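PDB 4G79: spindle assembly abnormal protein 6 from Caenorhabditis elegans, which serves as a central scaffolding component of centrioles, imparting their ninefold symmetry and supporting centrosome duplication. Local coordinates for residues E74-Q77 with I78-R81. Sequence-based numbering, arbitrary orientation.
Sequences EKYQ and ILAR
Tyr76 and Leu79 both set CG anti to the backbone N (chi1 178° and -172°), and with these torsions the tyrosine ring reaches along helix 73-83 to the side chains of its next turn. Leu79 CD2 lies 4.1 Å from Tyr76 CD1, the two side chains crossing at about a right angle. On the same side of the ring plane, but at the opposite ring carbon, Ala80 CB comes within 3.9 Å of Tyr76 CE2, so the ring obliquely bridges the i+3 and i+4 positions. The backbone repeats the alpha-helical i to i+4 pattern: Leu79 N bonds to Lys75 O at 3.1 Å, Ala80 N to Tyr76 O at 2.8 Å, and Arg81 N to Gln77 O. Gln77, its chain bent at chi2, brings NE2 to the edge of the Tyr76 ring, in its plane; NE2 also donates a hydrogen bond to Asn73 OD1. Leu85 touches Tyr76, Leu79 and Ala80, while Phe92 of helix 92-102 meets the tyrosine ring, whose OH is hydrogen-bonded to Val87 O. With an alanine here, Leu79 CD2 and Ala80 CB would probably lose their aromatic neighbour, and Val87 O its hydroxyl partner. Apolar packing thus ties this helix to the following loop and helix within the globular N-terminal domain, and one hydrogen bond satisfies the buried tyrosine hydroxyl.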
# COMPACT_ATOMS: atom_id res chain seq x y z
N GLU A 74 -8.02 11.63 16.60
CA GLU A 74 -9.10 11.65 15.60
C GLU A 74 -8.55 11.73 14.16
O GLU A 74 -9.02 11.00 13.28
CB GLU A 74 -10.06 12.83 15.87
CG GLU A 74 -10.84 12.68 17.17
CD GLU A 74 -10.10 13.00 18.46
OE1 GLU A 74 -8.99 13.58 18.41
OE2 GLU A 74 -10.65 12.67 19.54
N LYS A 75 -7.54 12.59 13.93
CA LYS A 75 -6.91 12.78 12.62
C LYS A 75 -6.12 11.54 12.25
O LYS A 75 -6.14 11.11 11.09
CB LYS A 75 -6.04 14.03 12.58
CG LYS A 75 -6.83 15.33 12.53
CD LYS A 75 -5.94 16.56 12.50
CE LYS A 75 -6.77 17.82 12.63
NZ LYS A 75 -5.96 19.05 12.42
N TYR A 76 -5.49 10.91 13.25
CA TYR A 76 -4.78 9.64 13.06
C TYR A 76 -5.72 8.54 12.58
O TYR A 76 -5.30 7.71 11.78
CB TYR A 76 -4.06 9.17 14.33
CG TYR A 76 -3.38 7.85 14.10
CD1 TYR A 76 -2.24 7.76 13.30
CD2 TYR A 76 -3.94 6.66 14.55
CE1 TYR A 76 -1.67 6.53 12.98
CE2 TYR A 76 -3.39 5.42 14.23
CZ TYR A 76 -2.24 5.36 13.45
OH TYR A 76 -1.65 4.15 13.19
N GLN A 77 -6.97 8.49 13.10
CA GLN A 77 -7.93 7.46 12.68
C GLN A 77 -8.22 7.56 11.17
O GLN A 77 -8.32 6.53 10.51
CB GLN A 77 -9.25 7.50 13.48
CG GLN A 77 -9.12 7.22 14.99
CD GLN A 77 -8.21 6.06 15.36
OE1 GLN A 77 -8.24 4.97 14.77
NE2 GLN A 77 -7.39 6.28 16.37
N ILE A 78 -8.31 8.80 10.64
CA ILE A 78 -8.51 9.06 9.20
C ILE A 78 -7.26 8.55 8.44
O ILE A 78 -7.39 7.80 7.47
CB ILE A 78 -8.80 10.56 8.92
CG1 ILE A 78 -10.20 10.96 9.44
CG2 ILE A 78 -8.67 10.87 7.41
CD1 ILE A 78 -10.50 12.48 9.48
N LEU A 79 -6.06 8.92 8.94
CA LEU A 79 -4.79 8.51 8.36
C LEU A 79 -4.66 6.99 8.30
O LEU A 79 -4.22 6.46 7.27
CB LEU A 79 -3.60 9.10 9.15
CG LEU A 79 -2.22 8.88 8.51
CD1 LEU A 79 -1.93 9.92 7.47
CD2 LEU A 79 -1.11 8.83 9.56
N ALA A 80 -5.01 6.29 9.39
CA ALA A 80 -4.91 4.84 9.47
C ALA A 80 -5.85 4.16 8.46
O ALA A 80 -5.47 3.18 7.80
CB ALA A 80 -5.22 4.38 10.90
N ARG A 81 -7.07 4.71 8.31
CA ARG A 81 -8.09 4.24 7.37
C ARG A 81 -7.59 4.44 5.93
O ARG A 81 -7.61 3.49 5.14
CB ARG A 81 -9.42 4.98 7.61
CG ARG A 81 -10.61 4.40 6.84
CD ARG A 81 -11.32 5.43 5.96
NE ARG A 81 -11.97 6.48 6.75
CZ ARG A 81 -11.82 7.78 6.53
NH1 ARG A 81 -11.06 8.22 5.53
NH2 ARG A 81 -12.45 8.67 7.29